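Local structure of benzoylformate decarboxylase (Mycobacterium smegmatis, 4Q9D) at residues D3-V7 with H8-Y12; G100-T103 with R104-V108; N366-P369 with D370-V374. The protein belongs to the thiamine pyrophosphate-dependent enzymes, whose chain folds into parallel sheets flanked by helices and carries a bound magnesium ion. All coordinates share one frame; numbering follows the deposited sequence.

Interaction 1. Residues D3-V7 with H8-Y12; sequences DQKTV and HDVTY
The carbonyl oxygen of V7 is gripped twice by T11, once by its backbone and once by its side chain, in the first turn of helix 7-18, whose start is closed by a capping box between T6 and D9. T11 N and T11 OG1 approach V7 O from opposite faces of the carbonyl plane, at 2.9 Å and 2.7 Å respectively. The hydroxyl gets there because OG1 stands beside the backbone N (chi1 -62°), turned toward the N-terminal end of the helix, while the V7 and T11 side chains run next to each other in the same direction. In the box, T6 is the N-cap: its OG1 accepts from D9 N at 3.1 Å, a nearly straight bond. D9 answers with OD2, which takes T6 N at 2.8 Å, the N-H coming from above the carboxylate plane. Two amides at the chain turn are thus satisfied by side chains. V10 N binds T6 O and so starts the regular i to i+4 pattern. Just before the N-cap, K5 lies across the D9 side chain at about a right angle, its CB against V10 CG1 at 3.8 Å; K5 NZ stays 5.5 Å from D9 OD2, too far for a contact but probably close enough for some attraction. Helix 138-150 packs on V7, V10 and T11, and backbone bonds from K5 and V7 tie the start of the helix to A170 and K168. Further along, Y12 CE2 sits 3.2 Å above the H8 ring plane, offset toward the rim.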
ATOM      1  N   ASP B   3       4.423  41.466   3.945  1.00 79.78           N
ATOM      2  CA  ASP B   3       5.834  41.499   3.560  1.00 95.53           C
ATOM      3  C   ASP B   3       6.608  40.266   4.080  1.00 87.25           C
ATOM      4  O   ASP B   3       7.789  40.072   3.755  1.00 77.84           O
ATOM      5  CB  ASP B   3       6.490  42.813   4.031  1.00101.16           C
ATOM      6  CG  ASP B   3       7.904  43.004   3.481  1.00103.59           C
ATOM      7  OD1 ASP B   3       8.033  43.361   2.289  1.00 95.72           O
ATOM      8  OD2 ASP B   3       8.883  42.810   4.244  1.00 89.93           O
ATOM      9  N   GLN B   4       5.942  39.435   4.882  1.00 80.19           N
ATOM     10  CA  GLN B   4       6.543  38.189   5.367  1.00 66.89           C
ATOM     11  C   GLN B   4       6.740  37.210   4.214  1.00 41.92           C
ATOM     12  O   GLN B   4       5.885  37.128   3.319  1.00 40.28           O
ATOM     13  CB  GLN B   4       5.686  37.546   6.468  1.00 66.59           C
ATOM     14  CG  GLN B   4       5.712  38.338   7.762  1.00106.11           C
ATOM     15  CD  GLN B   4       7.099  38.901   8.061  1.00115.32           C
ATOM     16  OE1 GLN B   4       8.091  38.163   8.074  1.00100.98           O
ATOM     17  NE2 GLN B   4       7.176  40.219   8.283  1.00101.78           N
ATOM     18  N   LYS B   5       7.874  36.505   4.229  1.00 40.36           N
ATOM     19  CA  LYS B   5       8.154  35.437   3.262  1.00 32.70           C
ATOM     20  C   LYS B   5       7.097  34.340   3.393  1.00 29.65           C
ATOM     21  O   LYS B   5       6.719  33.957   4.500  1.00 28.11           O
ATOM     22  CB  LYS B   5       9.521  34.829   3.529  1.00 33.06           C
ATOM     23  CG  LYS B   5      10.637  35.833   3.547  1.00 38.53           C
ATOM     24  CD  LYS B   5      10.878  36.389   2.184  1.00 49.18           C
ATOM     25  CE  LYS B   5      12.347  36.774   2.013  1.00 62.23           C
ATOM     26  NZ  LYS B   5      12.544  37.660   0.836  1.00 50.88           N
ATOM     27  N   THR B   6       6.611  33.856   2.264  1.00 27.45           N
ATOM     28  CA  THR B   6       5.692  32.731   2.252  1.00 25.85           C
ATOM     29  C   THR B   6       6.456  31.422   2.031  1.00 30.55           C
ATOM     30  O   THR B   6       7.628  31.411   1.652  1.00 28.19           O
ATOM     31  CB  THR B   6       4.694  32.896   1.116  1.00 27.46           C
ATOM     32  OG1 THR B   6       5.426  32.944  -0.112  1.00 25.90           O
ATOM     33  CG2 THR B   6       3.883  34.243   1.293  1.00 26.38           C
ATOM     34  N   VAL B   7       5.768  30.316   2.242  1.00 29.82           N
ATOM     35  CA  VAL B   7       6.294  29.009   1.890  1.00 23.47           C
ATOM     36  C   VAL B   7       6.812  28.993   0.431  1.00 24.40           C
ATOM     37  O   VAL B   7       7.870  28.430   0.147  1.00 20.04           O
ATOM     38  CB  VAL B   7       5.210  27.933   2.111  1.00 25.43           C
ATOM     39  CG1 VAL B   7       5.570  26.619   1.366  1.00 19.80           C
ATOM     40  CG2 VAL B   7       5.015  27.687   3.634  1.00 22.16           C
ATOM     41  N   HIS B   8       6.082  29.651  -0.465  1.00 21.90           N
ATOM     42  CA  HIS B   8       6.470  29.779  -1.873  1.00 24.75           C
ATOM     43  C   HIS B   8       7.836  30.479  -2.008  1.00 31.64           C
ATOM     44  O   HIS B   8       8.727  29.985  -2.712  1.00 24.03           O
ATOM     45  CB  HIS B   8       5.364  30.551  -2.616  1.00 23.85           C
ATOM     46  CG  HIS B   8       5.510  30.581  -4.107  1.00 22.76           C
ATOM     47  ND1 HIS B   8       6.425  31.392  -4.754  1.00 27.18           N
ATOM     48  CD2 HIS B   8       4.835  29.926  -5.087  1.00 29.09           C
ATOM     49  CE1 HIS B   8       6.302  31.242  -6.063  1.00 26.14           C
ATOM     50  NE2 HIS B   8       5.347  30.354  -6.295  1.00 28.69           N
ATOM     51  N   ASP B   9       8.006  31.620  -1.326  1.00 27.92           N
ATOM     52  CA  ASP B   9       9.277  32.361  -1.371  1.00 25.71           C
ATOM     53  C   ASP B   9      10.461  31.507  -0.961  1.00 25.24           C
ATOM     54  O   ASP B   9      11.471  31.416  -1.676  1.00 24.56           O
ATOM     55  CB  ASP B   9       9.263  33.592  -0.428  1.00 24.03           C
ATOM     56  CG  ASP B   9       8.261  34.660  -0.855  1.00 23.09           C
ATOM     57  OD1 ASP B   9       8.075  34.860  -2.073  1.00 29.80           O
ATOM     58  OD2 ASP B   9       7.648  35.282   0.039  1.00 32.76           O
ATOM     59  N   VAL B  10      10.375  30.939   0.236  1.00 21.72           N
ATOM     60  CA  VAL B  10      11.524  30.242   0.764  1.00 22.00           C
ATOM     61  C   VAL B  10      11.766  28.894   0.050  1.00 23.21           C
ATOM     62  O   VAL B  10      12.898  28.398   0.039  1.00 21.72           O
ATOM     63  CB  VAL B  10      11.458  30.085   2.316  1.00 29.44           C
ATOM     64  CG1 VAL B  10      11.109  31.441   2.979  1.00 27.02           C
ATOM     65  CG2 VAL B  10      10.461  29.044   2.723  1.00 23.04           C
ATOM     66  N   THR B  11      10.727  28.298  -0.534  1.00 19.94           N
ATOM     67  CA  THR B  11      10.928  27.007  -1.211  1.00 23.67           C
ATOM     68  C   THR B  11      11.712  27.221  -2.514  1.00 23.59           C
ATOM     69  O   THR B  11      12.696  26.534  -2.767  1.00 23.65           O
ATOM     70  CB  THR B  11       9.612  26.287  -1.533  1.00 23.48           C
ATOM     71  OG1 THR B  11       8.919  25.999  -0.320  1.00 20.35           O
ATOM     72  CG2 THR B  11       9.884  24.958  -2.265  1.00 20.02           C
ATOM     73  N   TYR B  12      11.289  28.187  -3.326  1.00 22.84           N
ATOM     74  CA  TYR B  12      12.063  28.526  -4.522  1.00 23.17           C
ATOM     75  C   TYR B  12      13.485  28.978  -4.169  1.00 25.51           C
ATOM     76  O   TYR B  12      14.439  28.626  -4.860  1.00 26.87           O
ATOM     77  CB  TYR B  12      11.337  29.591  -5.330  1.00 22.17           C
ATOM     78  CG  TYR B  12      10.304  29.001  -6.256  1.00 26.81           C
ATOM     79  CD1 TYR B  12      10.678  28.471  -7.499  1.00 24.98           C
ATOM     80  CD2 TYR B  12       8.962  28.930  -5.886  1.00 26.81           C
ATOM     81  CE1 TYR B  12       9.733  27.913  -8.350  1.00 22.66           C
ATOM     82  CE2 TYR B  12       8.008  28.384  -6.736  1.00 24.82           C
ATOM     83  CZ  TYR B  12       8.403  27.876  -7.971  1.00 24.61           C
ATOM     84  OH  TYR B  12       7.471  27.347  -8.843  1.00 23.85           O
TER

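Interaction 2. Residues G100-T103 with R104-V108; sequences GQQT and REMSV
An ST motif led by T103 turns the chain as it leaves strand 95-101. A chi1 of 165° puts T103 OG1 beside its carbonyl carbon, on the side of the following residues, where it accepts from E105 N at 2.9 Å in a nearly straight bond. T103 O then takes two further amides, M106 N at 3.1 Å and S107 N at 3.0 Å. Three successive N-H groups are therefore held by one threonine, whose methyl CG2 meets M106 CB at 4.0 Å. Q102 bends at chi2 so that OE1 receives T103 N in the carbonyl plane, on a lone pair, while NE2 donates to Y112 O of its own chain and to Y281 O of the second subunit; M106 CE rests 3.8 Å from Q102 OE1. A water joins Q102 O to S107 OG, which lies 2.7 Å from it. Y283 of the second subunit packs on T103 and E105, and A133 of the third subunit accepts from R104 NH1. The turn thus sits beyond the end of strand 95-101, next to strand 157-162, where P162 touches both Q101 and R104 and the R104 guanidinium pairs with D165.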
ATOM      1  N   GLY B 100       0.294  18.876  -7.584  1.00 19.07           N
ATOM      2  CA  GLY B 100      -0.603  19.683  -6.781  1.00 21.07           C
ATOM      3  C   GLY B 100      -1.640  18.766  -6.163  1.00 22.63           C
ATOM      4  O   GLY B 100      -1.853  17.628  -6.616  1.00 23.22           O
ATOM      5  N   GLN B 101      -2.278  19.253  -5.109  1.00 19.87           N
ATOM      6  CA  GLN B 101      -3.296  18.502  -4.390  1.00 18.28           C
ATOM      7  C   GLN B 101      -4.422  19.490  -4.029  1.00 24.33           C
ATOM      8  O   GLN B 101      -4.188  20.702  -3.986  1.00 23.52           O
ATOM      9  CB  GLN B 101      -2.636  17.902  -3.143  1.00 21.48           C
ATOM     10  CG  GLN B 101      -3.586  17.309  -2.111  1.00 19.80           C
ATOM     11  CD  GLN B 101      -4.317  16.068  -2.615  1.00 23.01           C
ATOM     12  OE1 GLN B 101      -5.272  16.160  -3.401  1.00 21.48           O
ATOM     13  NE2 GLN B 101      -3.913  14.906  -2.109  1.00 19.18           N
ATOM     14  N   GLN B 102      -5.640  19.004  -3.808  1.00 20.72           N
ATOM     15  CA  GLN B 102      -6.715  19.902  -3.404  1.00 24.63           C
ATOM     16  C   GLN B 102      -6.396  20.602  -2.079  1.00 22.86           C
ATOM     17  O   GLN B 102      -5.646  20.088  -1.235  1.00 19.48           O
ATOM     18  CB  GLN B 102      -8.091  19.190  -3.363  1.00 18.43           C
ATOM     19  CG  GLN B 102      -8.850  19.323  -4.693  1.00 21.83           C
ATOM     20  CD  GLN B 102      -9.513  20.718  -4.830  1.00 30.16           C
ATOM     21  OE1 GLN B 102      -9.114  21.664  -4.154  1.00 21.92           O
ATOM     22  NE2 GLN B 102     -10.544  20.825  -5.673  1.00 19.30           N
ATOM     23  N   THR B 103      -6.965  21.789  -1.908  1.00 20.11           N
ATOM     24  CA  THR B 103      -6.708  22.603  -0.728  1.00 23.66           C
ATOM     25  C   THR B 103      -7.066  21.843   0.555  1.00 19.39           C
ATOM     26  O   THR B 103      -8.043  21.076   0.588  1.00 19.89           O
ATOM     27  CB  THR B 103      -7.516  23.955  -0.771  1.00 19.08           C
ATOM     28  OG1 THR B 103      -7.492  24.523   0.524  1.00 23.76           O
ATOM     29  CG2 THR B 103      -8.975  23.708  -1.134  1.00 17.55           C
ATOM     30  N   ARG B 104      -6.278  22.047   1.606  1.00 20.23           N
ATOM     31  CA  ARG B 104      -6.620  21.484   2.910  1.00 21.04           C
ATOM     32  C   ARG B 104      -7.987  21.969   3.405  1.00 24.33           C
ATOM     33  O   ARG B 104      -8.582  21.342   4.296  1.00 23.90           O
ATOM     34  CB  ARG B 104      -5.543  21.823   3.956  1.00 15.56           C
ATOM     35  CG  ARG B 104      -4.147  21.371   3.589  1.00 17.98           C
ATOM     36  CD  ARG B 104      -3.174  21.644   4.725  1.00 17.72           C
ATOM     37  NE  ARG B 104      -1.802  21.396   4.296  1.00 21.51           N
ATOM     38  CZ  ARG B 104      -1.138  20.257   4.466  1.00 22.71           C
ATOM     39  NH1 ARG B 104      -1.718  19.225   5.077  1.00 16.80           N
ATOM     40  NH2 ARG B 104       0.114  20.161   4.021  1.00 16.88           N
ATOM     41  N   GLU B 105      -8.496  23.072   2.832  1.00 23.81           N
ATOM     42  CA  GLU B 105      -9.784  23.631   3.282  1.00 31.00           C
ATOM     43  C   GLU B 105     -10.969  22.778   2.841  1.00 26.37           C
ATOM     44  O   GLU B 105     -12.055  22.949   3.352  1.00 27.92           O
ATOM     45  CB  GLU B 105     -10.011  25.056   2.736  1.00 18.81           C
ATOM     46  CG  GLU B 105      -8.855  26.003   2.956  1.00 32.69           C
ATOM     47  CD  GLU B 105      -9.018  26.780   4.243  1.00 43.75           C
ATOM     48  OE1 GLU B 105      -8.015  27.313   4.751  1.00 46.04           O
ATOM     49  OE2 GLU B 105     -10.161  26.848   4.750  1.00 49.94           O
ATOM     50  N   MET B 106     -10.789  21.908   1.848  1.00 23.85           N
ATOM     51  CA  MET B 106     -11.930  21.166   1.279  1.00 21.06           C
ATOM     52  C   MET B 106     -11.656  19.678   1.070  1.00 24.21           C
ATOM     53  O   MET B 106     -12.593  18.937   0.784  1.00 24.87           O
ATOM     54  CB  MET B 106     -12.276  21.691  -0.124  1.00 21.55           C
ATOM     55  CG  MET B 106     -13.085  22.882  -0.234  1.00 31.83           C
ATOM     56  SD  MET B 106     -13.894  22.970  -1.856  1.00 27.08           S
ATOM     57  CE  MET B 106     -12.614  22.866  -3.115  1.00 23.37           C
ATOM     58  N   SER B 107     -10.383  19.255   1.102  1.00 24.94           N
ATOM     59  CA  SER B 107     -10.025  17.901   0.646  1.00 24.98           C
ATOM     60  C   SER B 107     -10.783  16.782   1.400  1.00 26.02           C
ATOM     61  O   SER B 107     -11.060  15.725   0.838  1.00 21.53           O
ATOM     62  CB  SER B 107      -8.499  17.680   0.653  1.00 22.00           C
ATOM     63  OG  SER B 107      -7.948  17.739   1.967  1.00 21.86           O
ATOM     64  N   VAL B 108     -11.185  17.042   2.639  1.00 24.55           N
ATOM     65  CA  VAL B 108     -11.894  16.027   3.429  1.00 23.80           C
ATOM     66  C   VAL B 108     -13.187  15.530   2.753  1.00 22.54           C
ATOM     67  O   VAL B 108     -13.567  14.388   2.962  1.00 25.06           O
ATOM     68  CB  VAL B 108     -12.187  16.503   4.894  1.00 28.02           C
ATOM     69  CG1 VAL B 108     -13.285  17.560   4.920  1.00 22.97           C
ATOM     70  CG2 VAL B 108     -12.558  15.298   5.800  1.00 30.12           C
TER
HETATM   71  O   HOH W   1      -5.519  18.608   1.313  1.00 19.08           O

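Interaction 3. Residues N366-P369 with D370-V374; sequences NVKP and DDAAV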
ATOM      1  N   ASN B 366      28.147   6.312 -41.316  1.00 28.52           N
ATOM      2  CA  ASN B 366      28.967   7.150 -42.210  1.00 32.53           C
ATOM      3  C   ASN B 366      28.873   8.635 -41.906  1.00 35.68           C
ATOM      4  O   ASN B 366      29.831   9.377 -42.146  1.00 34.99           O
ATOM      5  CB  ASN B 366      28.587   6.927 -43.672  1.00 32.27           C
ATOM      6  CG  ASN B 366      28.910   5.532 -44.147  1.00 35.61           C
ATOM      7  OD1 ASN B 366      29.799   4.869 -43.610  1.00 37.09           O
ATOM      8  ND2 ASN B 366      28.170   5.065 -45.143  1.00 33.27           N
ATOM      9  N   VAL B 367      27.714   9.088 -41.416  1.00 35.27           N
ATOM     10  CA  VAL B 367      27.534  10.538 -41.191  1.00 33.58           C
ATOM     11  C   VAL B 367      27.481  10.978 -39.716  1.00 34.07           C
ATOM     12  O   VAL B 367      27.597  12.161 -39.411  1.00 31.89           O
ATOM     13  CB  VAL B 367      26.298  11.099 -41.943  1.00 37.55           C
ATOM     14  CG1 VAL B 367      26.332  10.673 -43.408  1.00 43.59           C
ATOM     15  CG2 VAL B 367      25.038  10.590 -41.319  1.00 39.35           C
ATOM     16  N   LYS B 368      27.278  10.041 -38.799  1.00 32.35           N
ATOM     17  CA  LYS B 368      27.191  10.418 -37.391  1.00 35.14           C
ATOM     18  C   LYS B 368      28.450  11.127 -36.875  1.00 23.18           C
ATOM     19  O   LYS B 368      29.563  10.595 -36.970  1.00 29.48           O
ATOM     20  CB  LYS B 368      26.880   9.189 -36.522  1.00 32.60           C
ATOM     21  CG  LYS B 368      26.886   9.498 -35.053  1.00 30.23           C
ATOM     22  CD  LYS B 368      26.448   8.289 -34.255  1.00 38.16           C
ATOM     23  CE  LYS B 368      27.568   7.280 -34.163  1.00 38.08           C
ATOM     24  NZ  LYS B 368      28.609   7.812 -33.247  1.00 39.22           N
ATOM     25  N   PRO B 369      28.294  12.339 -36.321  1.00 28.90           N
ATOM     26  CA  PRO B 369      29.471  12.962 -35.705  1.00 22.90           C
ATOM     27  C   PRO B 369      30.007  12.056 -34.602  1.00 34.98           C
ATOM     28  O   PRO B 369      29.257  11.350 -33.911  1.00 30.95           O
ATOM     29  CB  PRO B 369      28.918  14.267 -35.110  1.00 25.87           C
ATOM     30  CG  PRO B 369      27.727  14.555 -35.892  1.00 29.08           C
ATOM     31  CD  PRO B 369      27.120  13.213 -36.266  1.00 25.37           C
ATOM     32  N   ASP B 370      31.323  12.081 -34.441  1.00 28.84           N
ATOM     33  CA  ASP B 370      31.995  11.231 -33.490  1.00 34.23           C
ATOM     34  C   ASP B 370      31.524  11.468 -32.028  1.00 32.93           C
ATOM     35  O   ASP B 370      31.456  10.530 -31.239  1.00 27.22           O
ATOM     36  CB  ASP B 370      33.516  11.392 -33.663  1.00 37.88           C
ATOM     37  CG  ASP B 370      34.312  10.462 -32.755  1.00 52.73           C
ATOM     38  OD1 ASP B 370      35.002  10.979 -31.841  1.00 49.47           O
ATOM     39  OD2 ASP B 370      34.242   9.218 -32.949  1.00 61.29           O
ATOM     40  N   ASP B 371      31.186  12.707 -31.684  1.00 26.78           N
ATOM     41  CA  ASP B 371      30.783  13.054 -30.319  1.00 32.28           C
ATOM     42  C   ASP B 371      29.263  13.088 -30.133  1.00 32.78           C
ATOM     43  O   ASP B 371      28.793  13.571 -29.117  1.00 32.39           O
ATOM     44  CB  ASP B 371      31.353  14.420 -29.909  1.00 30.21           C
ATOM     45  CG  ASP B 371      30.852  15.547 -30.802  1.00 37.53           C
ATOM     46  OD1 ASP B 371      30.218  15.242 -31.843  1.00 36.61           O
ATOM     47  OD2 ASP B 371      31.095  16.737 -30.480  1.00 36.73           O
ATOM     48  N   ALA B 372      28.499  12.602 -31.108  1.00 30.44           N
ATOM     49  CA  ALA B 372      27.045  12.575 -30.982  1.00 30.76           C
ATOM     50  C   ALA B 372      26.577  11.603 -29.892  1.00 27.19           C
ATOM     51  O   ALA B 372      27.234  10.599 -29.608  1.00 27.51           O
ATOM     52  CB  ALA B 372      26.390  12.226 -32.330  1.00 25.10           C
ATOM     53  N   ALA B 373      25.434  11.901 -29.281  1.00 23.37           N
ATOM     54  CA  ALA B 373      24.799  10.939 -28.374  1.00 24.82           C
ATOM     55  C   ALA B 373      23.801  10.116 -29.179  1.00 21.82           C
ATOM     56  O   ALA B 373      23.133  10.621 -30.089  1.00 22.33           O
ATOM     57  CB  ALA B 373      24.097  11.658 -27.228  1.00 22.00           C
ATOM     58  N   VAL B 374      23.700   8.841 -28.856  1.00 24.15           N
ATOM     59  CA  VAL B 374      22.726   8.000 -29.519  1.00 19.88           C
ATOM     60  C   VAL B 374      21.617   7.645 -28.518  1.00 29.73           C
ATOM     61  O   VAL B 374      21.923   7.229 -27.398  1.00 20.02           O
ATOM     62  CB  VAL B 374      23.385   6.703 -30.071  1.00 21.93           C
ATOM     63  CG1 VAL B 374      22.306   5.676 -30.490  1.00 21.10           C
ATOM     64  CG2 VAL B 374      24.294   7.041 -31.267  1.00 24.46           C
TER
HETATM   65  O   HOH W   2      27.587   8.547 -31.064  1.00 41.21           O
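P369 and K368 both lean on the methyl of A372: P369 CD lies 4.1 Å from A372 CB, a plain apolar touch, and K368 CG lies 3.9 Å from the same A372 CB. On the pyrrolidine ring of P369, CB also meets D371 OD1 at 3.6 Å. That carboxylate is brought round by a chi1 of 61°, which places D371 CG between its own backbone N and carbonyl carbon. K368 starts out extended, with CG anti to the backbone N, and its CD reaches V374 CG2 at 3.9 Å, the two side chains crossing at about a right angle. Only beyond CD does the lysine chain bend, at chi3 and chi4, turning NZ to a water. A type I beta turn from P369 to A372 makes the connection between the end of helix 357-367 and strand 373-377, leading into a parallel sheet of an alpha/beta fold. The turn is closed by A372 N to P369 O at 3.2 Å. D370 takes the first corner; D370 OD2 stays 5.8 Å from K368 NZ, too far for a salt bridge, though the opposite charges may attract weakly. The water bridges K368 NZ and A372 O over two rather short legs. L517 of helix 506-518 packs against P369, and A373 joins strand 428-433 through V429.

Interactions 1 and 2 belong to the same N-terminal family region and lie on the same side of the chain's centre, their own centres about 20 Å apart and their nearest atoms about 9 Å, with no touch. One starts a helix and the other turns the chain just after a strand. Interaction 3 lies far away, with centres about 46 Å from interaction 1 and about 50 Å from interaction 2. Its strand 373-377 is paired with strand 428-433, directly followed by the magnesium ligand D434; the turn lies at the opposite end of that sheet's strands. Interaction 2 alone among the three is touched by other subunits.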